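Local coordinates for DUF2787 domain-containing protein (Vibrio cholerae, PDB 2V1L) that is of unknown function but is encoded on a Vibrio cholerae pathogenicity island and shares structural homology with the human p32 protein, at residues A[15-20]-A[128-133]; A[59-64]-A[74-79]; A[94-99]-A[121-126]. All coordinates share one frame; numbering follows the deposited sequence.

Contact 1: A[15-20]-A[128-133]; sequences KPFHAL and SNFLAY
Leu131 reaches across from helix 128-133 and sets its two methyls among three residues of helix 15-20. Leu131 CD1 lies 3.9 Å from Pro16 CB. Leu131 CD2 meets Leu20 CD2 at 4.0 Å, and these two leucine side chains run past each other in opposite directions. Leu131 CD2 also touches the Phe17 ring, 4.1 Å from Phe17 CD1. Phe130 makes the other half of the contact. Phe130 CE2 takes Leu20 CD2 at 3.5 Å and Phe17 CE1 at 3.7 Å. The Phe17 and Phe130 side chains cross at about a right angle.

The arrangement is plain apolar helix-helix packing. The two segment axes are 10.7 Å apart at closest approach and cross at 45°. Both helices lie against the same side of the antiparallel sheet. Pro16 is on the solvent side of the contact, whereas Phe17 and Phe130 are buried beneath it.

In Phe130 CG stands opposite the backbone N (chi1 177°), which directs the ring down from the helix. There it packs on Val60 and Ile62, and it meets Phe45 edge-to-face. Phe17 extends to Ile62, Ile74 and Ile77 of the sheet, and to Tyr123 and Trp126 of the helix that carries Leu131.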
loop_
_atom_site.group_PDB
_atom_site.type_symbol
_atom_site.label_atom_id
_atom_site.label_comp_id
_atom_site.label_asym_id
_atom_site.label_seq_id
_atom_site.Cartn_x
_atom_site.Cartn_y
_atom_site.Cartn_z
ATOM N N LYS A 15 -11.064 -7.570 3.265
ATOM C CA LYS A 15 -12.229 -6.710 3.481
ATOM C C LYS A 15 -11.922 -5.473 4.338
ATOM O O LYS A 15 -12.272 -4.365 3.945
ATOM C CB LYS A 15 -13.403 -7.526 4.041
ATOM C CG LYS A 15 -14.021 -8.403 2.974
ATOM C CD LYS A 15 -15.057 -9.319 3.568
ATOM C CE LYS A 15 -16.100 -9.653 2.533
ATOM N NZ LYS A 15 -16.893 -8.422 2.241
ATOM N N PRO A 16 -11.235 -5.639 5.482
ATOM C CA PRO A 16 -10.833 -4.435 6.215
ATOM C C PRO A 16 -9.968 -3.453 5.398
ATOM O O PRO A 16 -10.065 -2.243 5.593
ATOM C CB PRO A 16 -10.034 -5.005 7.386
ATOM C CG PRO A 16 -10.577 -6.369 7.563
ATOM C CD PRO A 16 -10.839 -6.859 6.203
ATOM N N PHE A 17 -9.150 -3.966 4.480
ATOM C CA PHE A 17 -8.320 -3.096 3.640
ATOM C C PHE A 17 -9.221 -2.376 2.636
ATOM O O PHE A 17 -9.079 -1.202 2.428
ATOM C CB PHE A 17 -7.221 -3.889 2.944
ATOM C CG PHE A 17 -6.178 -3.030 2.256
ATOM C CD1 PHE A 17 -5.141 -2.457 2.979
ATOM C CD2 PHE A 17 -6.212 -2.843 0.874
ATOM C CE1 PHE A 17 -4.170 -1.686 2.336
ATOM C CE2 PHE A 17 -5.241 -2.064 0.223
ATOM C CZ PHE A 17 -4.221 -1.479 0.954
ATOM N N HIS A 18 -10.182 -3.074 2.053
ATOM C CA HIS A 18 -11.137 -2.400 1.139
ATOM C C HIS A 18 -11.955 -1.323 1.828
ATOM O O HIS A 18 -12.130 -0.225 1.288
ATOM C CB HIS A 18 -12.033 -3.409 0.439
ATOM C CG HIS A 18 -11.307 -4.261 -0.559
ATOM N ND1 HIS A 18 -11.456 -5.630 -0.622
ATOM C CD2 HIS A 18 -10.426 -3.932 -1.534
ATOM C CE1 HIS A 18 -10.702 -6.110 -1.597
ATOM N NE2 HIS A 18 -10.076 -5.099 -2.171
ATOM N N ALA A 19 -12.423 -1.640 3.032
ATOM C CA ALA A 19 -13.113 -0.698 3.919
ATOM C C ALA A 19 -12.280 0.533 4.267
ATOM O O ALA A 19 -12.821 1.633 4.323
ATOM C CB ALA A 19 -13.583 -1.415 5.216
ATOM N N LEU A 20 -10.986 0.363 4.544
ATOM C CA LEU A 20 -10.102 1.530 4.704
ATOM C C LEU A 20 -10.057 2.373 3.431
ATOM O O LEU A 20 -10.233 3.598 3.486
ATOM C CB LEU A 20 -8.681 1.132 5.132
ATOM C CG LEU A 20 -7.620 2.248 5.142
ATOM C CD1 LEU A 20 -7.941 3.396 6.132
ATOM C CD2 LEU A 20 -6.266 1.685 5.439
ATOM N N SER A 128 -1.606 -6.821 7.439
ATOM C CA SER A 128 -1.932 -6.950 8.879
ATOM C C SER A 128 -1.209 -5.866 9.731
ATOM O O SER A 128 -1.793 -5.199 10.604
ATOM C CB SER A 128 -1.547 -8.390 9.324
ATOM O OG SER A 128 -1.356 -8.480 10.732
ATOM N N ASN A 129 0.062 -5.653 9.433
ATOM C CA ASN A 129 0.832 -4.563 10.040
ATOM C C ASN A 129 0.234 -3.190 9.700
ATOM O O ASN A 129 -0.095 -2.397 10.582
ATOM C CB ASN A 129 2.292 -4.647 9.570
ATOM C CG ASN A 129 3.077 -5.774 10.243
ATOM O OD1 ASN A 129 4.232 -6.035 9.886
ATOM N ND2 ASN A 129 2.467 -6.434 11.220
ATOM N N PHE A 130 0.097 -2.900 8.418
ATOM C CA PHE A 130 -0.435 -1.602 7.961
ATOM C C PHE A 130 -1.800 -1.273 8.568
ATOM O O PHE A 130 -2.024 -0.161 9.034
ATOM C CB PHE A 130 -0.514 -1.569 6.440
ATOM C CG PHE A 130 -1.109 -0.298 5.879
ATOM C CD1 PHE A 130 -0.396 0.895 5.915
ATOM C CD2 PHE A 130 -2.357 -0.321 5.262
ATOM C CE1 PHE A 130 -0.951 2.083 5.367
ATOM C CE2 PHE A 130 -2.908 0.854 4.695
ATOM C CZ PHE A 130 -2.198 2.049 4.750
ATOM N N LEU A 131 -2.703 -2.240 8.557
ATOM C CA LEU A 131 -4.021 -2.067 9.197
ATOM C C LEU A 131 -3.960 -1.795 10.710
ATOM O O LEU A 131 -4.702 -0.944 11.205
ATOM C CB LEU A 131 -4.986 -3.237 8.876
ATOM C CG LEU A 131 -5.403 -3.279 7.398
ATOM C CD1 LEU A 131 -6.218 -4.527 7.073
ATOM C CD2 LEU A 131 -6.149 -1.980 6.966
ATOM N N ALA A 132 -3.048 -2.462 11.418
ATOM C CA ALA A 132 -2.783 -2.118 12.821
ATOM C C ALA A 132 -2.323 -0.666 13.007
ATOM O O ALA A 132 -2.793 0.035 13.922
ATOM C CB ALA A 132 -1.804 -3.086 13.465
ATOM N N TYR A 133 -1.409 -0.226 12.153
ATOM C CA TYR A 133 -0.845 1.130 12.196
ATOM C C TYR A 133 -1.921 2.173 11.971
ATOM O O TYR A 133 -2.020 3.125 12.717
ATOM C CB TYR A 133 0.202 1.324 11.080
ATOM C CG TYR A 133 1.391 0.391 11.151
ATOM C CD1 TYR A 133 1.710 -0.277 12.323
ATOM C CD2 TYR A 133 2.203 0.171 10.007
ATOM C CE1 TYR A 133 2.805 -1.139 12.389
ATOM C CE2 TYR A 133 3.305 -0.685 10.061
ATOM C CZ TYR A 133 3.590 -1.329 11.242
ATOM O OH TYR A 133 4.653 -2.186 11.290
#

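Contact 2: A[59-64]-A[74-79]; sequences PVEIAL and IEYITD
Tyr76 and Glu61 meet because of how their side chains leave the strands. Tyr76 has CG between its backbone N and carbonyl carbon (chi1 60°). This lays the ring over the neighbouring strand, across Ala63. Glu61 holds CG opposite its backbone N (chi1 -177°) and stays extended at chi2, which carries the carboxylate to the edge of that ring. Tyr76 OH donates a hydrogen bond to Glu61 OE2. The modelled separation of these two atoms is very short, 2.4 Å, so its exact length is doubtful. OE2 lies in the ring plane, but the carboxylate itself is turned 45° from it. Ala63 CB sits over one face, 3.6 Å from the ring centroid, as a CH-pi contact.

The strands are antiparallel and belong to the beta hairpin formed by strands 60-66 and 72-82. Glu61 and Thr78 are a hydrogen-bonded pair. Glu61 N gives to Thr78 O at 2.7 Å, and Thr78 N returns a bond to Glu61 O at 2.8 Å. Further along, a classic beta bulge sets two residues, Glu75 and Tyr76, opposite the single Ala63. Ala63 N bonds to Tyr76 O at 3.1 Å there.

The sheet face that carries Val60, Ile62, Leu64, Ile74 and Ile77 is apolar, with Asp79 the polar exception. Ile62 CG1 packs on Ile77 CG2 at 4.1 Å, the two side chains side by side. Leu64 CD2 rests 3.6 Å from Ile74 CA. Helix 15-29 lies over this face through Phe17, and helix 117-135 through Tyr123, Trp126 and Phe130. Strand 41-46 continues the sheet beside strand 60-66. Beyond strand 72-82, Thr78 OG1 hydrogen-bonds to Asp95 OD1 of strand 95-97.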
loop_
_atom_site.group_PDB
_atom_site.type_symbol
_atom_site.label_atom_id
_atom_site.label_comp_id
_atom_site.label_asym_id
_atom_site.label_seq_id
_atom_site.Cartn_x
_atom_site.Cartn_y
_atom_site.Cartn_z
ATOM N N PRO A 59 6.528 5.430 5.258
ATOM C CA PRO A 59 5.446 6.007 4.449
ATOM C C PRO A 59 4.875 4.974 3.501
ATOM O O PRO A 59 5.589 4.093 3.076
ATOM C CB PRO A 59 6.146 7.107 3.618
ATOM C CG PRO A 59 7.451 7.280 4.219
ATOM C CD PRO A 59 7.836 6.057 4.978
ATOM N N VAL A 60 3.602 5.100 3.150
ATOM C CA VAL A 60 2.983 4.182 2.234
ATOM C C VAL A 60 2.256 4.998 1.188
ATOM O O VAL A 60 1.619 5.993 1.513
ATOM C CB VAL A 60 1.992 3.240 2.952
ATOM C CG1 VAL A 60 1.173 2.508 1.987
ATOM C CG2 VAL A 60 2.725 2.261 3.912
ATOM N N GLU A 61 2.359 4.556 -0.067
ATOM C CA GLU A 61 1.593 5.088 -1.194
ATOM C C GLU A 61 0.741 4.009 -1.848
ATOM O O GLU A 61 1.219 2.905 -2.126
ATOM C CB GLU A 61 2.542 5.719 -2.235
ATOM C CG GLU A 61 1.819 6.367 -3.406
ATOM C CD GLU A 61 2.749 7.097 -4.365
ATOM O OE1 GLU A 61 3.496 7.995 -3.919
ATOM O OE2 GLU A 61 2.706 6.782 -5.585
ATOM N N ILE A 62 -0.525 4.331 -2.095
ATOM C CA ILE A 62 -1.430 3.432 -2.774
ATOM C C ILE A 62 -2.086 4.153 -3.956
ATOM O O ILE A 62 -2.545 5.279 -3.805
ATOM C CB ILE A 62 -2.528 2.873 -1.820
ATOM C CG1 ILE A 62 -1.887 2.124 -0.644
ATOM C CG2 ILE A 62 -3.493 1.966 -2.618
ATOM C CD1 ILE A 62 -2.714 2.087 0.662
ATOM N N ALA A 63 -2.140 3.493 -5.116
ATOM C CA ALA A 63 -2.743 4.079 -6.316
ATOM C C ALA A 63 -3.935 3.325 -6.844
ATOM O O ALA A 63 -3.919 2.099 -7.018
ATOM C CB ALA A 63 -1.714 4.250 -7.427
ATOM N N LEU A 64 -4.965 4.096 -7.149
ATOM C CA LEU A 64 -6.224 3.548 -7.612
ATOM C C LEU A 64 -6.670 4.328 -8.835
ATOM O O LEU A 64 -6.465 5.539 -8.918
ATOM C CB LEU A 64 -7.291 3.686 -6.507
ATOM C CG LEU A 64 -6.991 3.261 -5.064
ATOM C CD1 LEU A 64 -8.007 3.870 -4.120
ATOM C CD2 LEU A 64 -7.019 1.766 -4.929
ATOM N N ILE A 74 -7.103 -1.309 -7.655
ATOM C CA ILE A 74 -5.855 -1.008 -6.946
ATOM C C ILE A 74 -4.685 -1.205 -7.904
ATOM O O ILE A 74 -4.481 -2.296 -8.430
ATOM C CB ILE A 74 -5.682 -1.841 -5.649
ATOM C CG1 ILE A 74 -4.416 -1.433 -4.897
ATOM C CG2 ILE A 74 -5.608 -3.324 -5.951
ATOM C CD1 ILE A 74 -4.521 -1.708 -3.452
ATOM N N GLU A 75 -3.948 -0.121 -8.144
ATOM C CA GLU A 75 -2.846 -0.113 -9.120
ATOM C C GLU A 75 -1.546 -0.656 -8.542
ATOM O O GLU A 75 -0.954 -1.574 -9.085
ATOM C CB GLU A 75 -2.621 1.304 -9.643
ATOM C CG GLU A 75 -3.873 1.932 -10.208
ATOM C CD GLU A 75 -4.201 1.435 -11.596
ATOM O OE1 GLU A 75 -4.431 0.214 -11.774
ATOM O OE2 GLU A 75 -4.232 2.290 -12.510
ATOM N N TYR A 76 -1.099 -0.059 -7.449
ATOM C CA TYR A 76 0.042 -0.561 -6.738
ATOM C C TYR A 76 -0.008 -0.150 -5.276
ATOM O O TYR A 76 -0.710 0.791 -4.915
ATOM C CB TYR A 76 1.339 -0.039 -7.384
ATOM C CG TYR A 76 1.470 1.471 -7.395
ATOM C CD1 TYR A 76 1.217 2.194 -8.561
ATOM C CD2 TYR A 76 1.853 2.169 -6.251
ATOM C CE1 TYR A 76 1.338 3.580 -8.596
ATOM C CE2 TYR A 76 1.990 3.569 -6.269
ATOM C CZ TYR A 76 1.726 4.260 -7.455
ATOM O OH TYR A 76 1.830 5.629 -7.492
ATOM N N ILE A 77 0.766 -0.842 -4.451
ATOM C CA ILE A 77 0.978 -0.444 -3.060
ATOM C C ILE A 77 2.476 -0.406 -2.828
ATOM O O ILE A 77 3.141 -1.400 -3.080
ATOM C CB ILE A 77 0.334 -1.470 -2.062
ATOM C CG1 ILE A 77 -1.167 -1.571 -2.288
ATOM C CG2 ILE A 77 0.628 -1.070 -0.601
ATOM C CD1 ILE A 77 -1.840 -2.689 -1.472
ATOM N N THR A 78 2.993 0.729 -2.345
ATOM C CA THR A 78 4.402 0.884 -2.029
ATOM C C THR A 78 4.626 1.381 -0.611
ATOM O O THR A 78 4.001 2.358 -0.173
ATOM C CB THR A 78 5.089 1.872 -3.012
ATOM O OG1 THR A 78 4.757 1.500 -4.356
ATOM C CG2 THR A 78 6.618 1.824 -2.880
ATOM N N ASP A 79 5.551 0.701 0.070
ATOM C CA ASP A 79 6.066 1.012 1.394
ATOM C C ASP A 79 7.513 1.476 1.173
ATOM O O ASP A 79 8.288 0.796 0.472
ATOM C CB ASP A 79 6.022 -0.281 2.242
ATOM C CG ASP A 79 6.723 -0.161 3.565
ATOM O OD1 ASP A 79 7.894 0.232 3.618
ATOM O OD2 ASP A 79 6.099 -0.497 4.578
#

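Contact 3: A[94-99]-A[121-126]; sequences LDFDFQ and ELYQLW
The Phe96 ring packs against helix 121-126, with Tyr123 over one face and Trp126 at its edge. Tyr123 meets it edge-to-face. The tyrosine edge points at the Phe96 face, with the planes at 83° and the centroids 5.1 Å apart. Tyr123 CD1 stands over the centre of the Phe96 ring, while Phe96 CZ comes 3.7 Å from Tyr123 CA, so the ring tip also reaches the helix backbone. Trp126 is placed differently. Phe96 CE2 comes obliquely to the indole, 4.1 Å from Trp126 CG. The Phe96 plane and that of the five-membered ring of Trp126 are 55° apart.

Rotamers account for this grouping. Phe96 CG lies opposite its own carbonyl carbon (chi1 -58°), and the ring leaves the strand toward the helix. Tyr123 and Trp126 both hold CG opposite the backbone N. The CA-CB bond of Trp126 heads for the strand, whereas Tyr123 comes alongside and brings its CD1 edge over Phe96.

Together the three form an aromatic cluster where the helix crosses the sheet. The chain bends sharply at Leu94 and then runs as strand 95-97, next to strand 72-82.

Leu94 extends the contact with aliphatic groups. Leu94 CD2 lies 4.1 Å from Leu122 CG, and Leu94 CD1 is 4.2 Å from Trp126 CD1. Leu122 then packs on Phe103 and Thr105 of the adjoining strand 102-105. The polar end of Tyr123 is also held, since its OH hydrogen-bonds to Glu127 OE1. The Trp126 ring meets that of Phe130.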
loop_
_atom_site.group_PDB
_atom_site.type_symbol
_atom_site.label_atom_id
_atom_site.label_comp_id
_atom_site.label_asym_id
_atom_site.label_seq_id
_atom_site.Cartn_x
_atom_site.Cartn_y
_atom_site.Cartn_z
ATOM N N LEU A 94 8.971 -2.278 0.061
ATOM C CA LEU A 94 8.092 -3.318 -0.428
ATOM C C LEU A 94 7.224 -2.648 -1.474
ATOM O O LEU A 94 6.775 -1.519 -1.272
ATOM C CB LEU A 94 7.152 -3.795 0.669
ATOM C CG LEU A 94 7.661 -4.679 1.812
ATOM C CD1 LEU A 94 7.747 -3.898 3.077
ATOM C CD2 LEU A 94 6.630 -5.812 2.008
ATOM N N ASP A 95 6.959 -3.346 -2.551
ATOM C CA ASP A 95 6.121 -2.799 -3.626
ATOM C C ASP A 95 5.249 -3.934 -4.158
ATOM O O ASP A 95 5.752 -5.027 -4.423
ATOM C CB ASP A 95 6.996 -2.213 -4.745
ATOM C CG ASP A 95 6.177 -1.537 -5.835
ATOM O OD1 ASP A 95 5.493 -0.519 -5.566
ATOM O OD2 ASP A 95 6.220 -2.036 -6.968
ATOM N N PHE A 96 3.946 -3.700 -4.265
ATOM C CA PHE A 96 3.048 -4.682 -4.860
ATOM C C PHE A 96 2.449 -3.998 -6.063
ATOM O O PHE A 96 1.690 -3.081 -5.910
ATOM C CB PHE A 96 1.954 -5.132 -3.867
ATOM C CG PHE A 96 2.508 -5.729 -2.596
ATOM C CD1 PHE A 96 2.972 -7.047 -2.577
ATOM C CD2 PHE A 96 2.613 -4.956 -1.432
ATOM C CE1 PHE A 96 3.526 -7.600 -1.381
ATOM C CE2 PHE A 96 3.142 -5.499 -0.237
ATOM C CZ PHE A 96 3.614 -6.817 -0.233
ATOM N N ASP A 97 2.834 -4.414 -7.259
ATOM C CA ASP A 97 2.422 -3.691 -8.467
ATOM C C ASP A 97 1.364 -4.519 -9.203
ATOM O O ASP A 97 1.675 -5.519 -9.844
ATOM C CB ASP A 97 3.647 -3.397 -9.354
ATOM C CG ASP A 97 3.325 -2.454 -10.527
ATOM O OD1 ASP A 97 2.198 -2.495 -11.069
ATOM O OD2 ASP A 97 4.210 -1.668 -10.911
ATOM N N PHE A 98 0.100 -4.122 -9.067
ATOM C CA PHE A 98 -0.995 -4.940 -9.595
ATOM C C PHE A 98 -1.173 -4.748 -11.121
ATOM O O PHE A 98 -1.449 -5.708 -11.830
ATOM C CB PHE A 98 -2.295 -4.719 -8.775
ATOM C CG PHE A 98 -2.132 -5.044 -7.303
ATOM C CD1 PHE A 98 -2.027 -6.354 -6.879
ATOM C CD2 PHE A 98 -2.025 -4.035 -6.363
ATOM C CE1 PHE A 98 -1.841 -6.657 -5.545
ATOM C CE2 PHE A 98 -1.845 -4.326 -5.028
ATOM C CZ PHE A 98 -1.749 -5.638 -4.617
ATOM N N GLN A 99 -0.990 -3.519 -11.600
ATOM C CA GLN A 99 -0.932 -3.203 -13.033
ATOM C C GLN A 99 -0.025 -4.170 -13.786
ATOM O O GLN A 99 -0.371 -4.673 -14.854
ATOM C CB GLN A 99 -0.378 -1.788 -13.242
ATOM C CG GLN A 99 -1.307 -0.653 -12.896
ATOM C CD GLN A 99 -0.653 0.750 -13.003
ATOM O OE1 GLN A 99 0.506 0.970 -12.602
ATOM N NE2 GLN A 99 -1.412 1.702 -13.529
ATOM N N GLU A 121 2.390 -14.550 1.435
ATOM C CA GLU A 121 2.747 -14.444 2.852
ATOM C C GLU A 121 3.296 -13.053 3.184
ATOM O O GLU A 121 2.922 -12.441 4.192
ATOM C CB GLU A 121 3.765 -15.522 3.224
ATOM C CG GLU A 121 4.282 -15.454 4.694
ATOM C CD GLU A 121 3.266 -15.974 5.744
ATOM O OE1 GLU A 121 2.360 -16.766 5.370
ATOM O OE2 GLU A 121 3.373 -15.580 6.939
ATOM N N LEU A 122 4.156 -12.544 2.301
ATOM C CA LEU A 122 4.683 -11.208 2.443
ATOM C C LEU A 122 3.528 -10.184 2.456
ATOM O O LEU A 122 3.496 -9.287 3.288
ATOM C CB LEU A 122 5.627 -10.961 1.277
ATOM C CG LEU A 122 6.603 -9.832 1.177
ATOM C CD1 LEU A 122 7.682 -9.945 2.251
ATOM C CD2 LEU A 122 7.207 -9.911 -0.236
ATOM N N TYR A 123 2.590 -10.307 1.525
ATOM C CA TYR A 123 1.477 -9.357 1.453
ATOM C C TYR A 123 0.567 -9.415 2.715
ATOM O O TYR A 123 0.144 -8.388 3.267
ATOM C CB TYR A 123 0.621 -9.572 0.205
ATOM C CG TYR A 123 -0.517 -8.582 0.235
ATOM C CD1 TYR A 123 -0.320 -7.277 -0.179
ATOM C CD2 TYR A 123 -1.756 -8.917 0.807
ATOM C CE1 TYR A 123 -1.344 -6.330 -0.070
ATOM C CE2 TYR A 123 -2.777 -7.977 0.883
ATOM C CZ TYR A 123 -2.543 -6.703 0.463
ATOM O OH TYR A 123 -3.526 -5.748 0.559
ATOM N N GLN A 124 0.278 -10.625 3.173
ATOM C CA GLN A 124 -0.598 -10.802 4.324
ATOM C C GLN A 124 -0.001 -10.203 5.582
ATOM O O GLN A 124 -0.718 -9.622 6.372
ATOM C CB GLN A 124 -0.851 -12.295 4.565
ATOM C CG GLN A 124 -1.800 -12.898 3.532
ATOM C CD GLN A 124 -2.003 -14.358 3.821
ATOM O OE1 GLN A 124 -1.070 -15.051 4.257
ATOM N NE2 GLN A 124 -3.231 -14.831 3.631
ATOM N N LEU A 125 1.289 -10.402 5.768
ATOM C CA LEU A 125 2.003 -9.798 6.871
ATOM C C LEU A 125 2.071 -8.303 6.751
ATOM O O LEU A 125 1.787 -7.624 7.708
ATOM C CB LEU A 125 3.414 -10.379 7.024
ATOM C CG LEU A 125 3.464 -11.822 7.505
ATOM C CD1 LEU A 125 4.783 -12.476 7.029
ATOM C CD2 LEU A 125 3.359 -11.924 9.016
ATOM N N TRP A 126 2.483 -7.795 5.585
ATOM C CA TRP A 126 2.484 -6.349 5.347
ATOM C C TRP A 126 1.113 -5.722 5.668
ATOM O O TRP A 126 1.034 -4.668 6.343
ATOM C CB TRP A 126 2.833 -6.005 3.877
ATOM C CG TRP A 126 2.732 -4.532 3.695
ATOM C CD1 TRP A 126 3.667 -3.617 4.045
ATOM C CD2 TRP A 126 1.585 -3.794 3.242
ATOM N NE1 TRP A 126 3.197 -2.349 3.800
ATOM C CE2 TRP A 126 1.922 -2.430 3.306
ATOM C CE3 TRP A 126 0.327 -4.154 2.754
ATOM C CZ2 TRP A 126 1.043 -1.426 2.904
ATOM C CZ3 TRP A 126 -0.566 -3.150 2.378
ATOM C CH2 TRP A 126 -0.197 -1.803 2.456
#

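Contact 2 is the most central: its centre lies about 4 Å from the centre of the chain. Contact 3 is also buried. Contact 1 lies farther out, its centre about 10 Å from the centre of the chain, and is partly exposed. Contacts 1 and 3 both use helix 117-135, whereas contacts 2 and 3 share the sheet. Backbone and side-chain hydrogen bonds join the strands of contact 2. Contact 1 is aliphatic and aromatic packing between helices; contact 3 seats a helix on a strand mainly through aromatic rings. Phe17 bridges all three contacts by apolar packing, while Thr78 and Asp95 link contacts 2 and 3 by a polar bond.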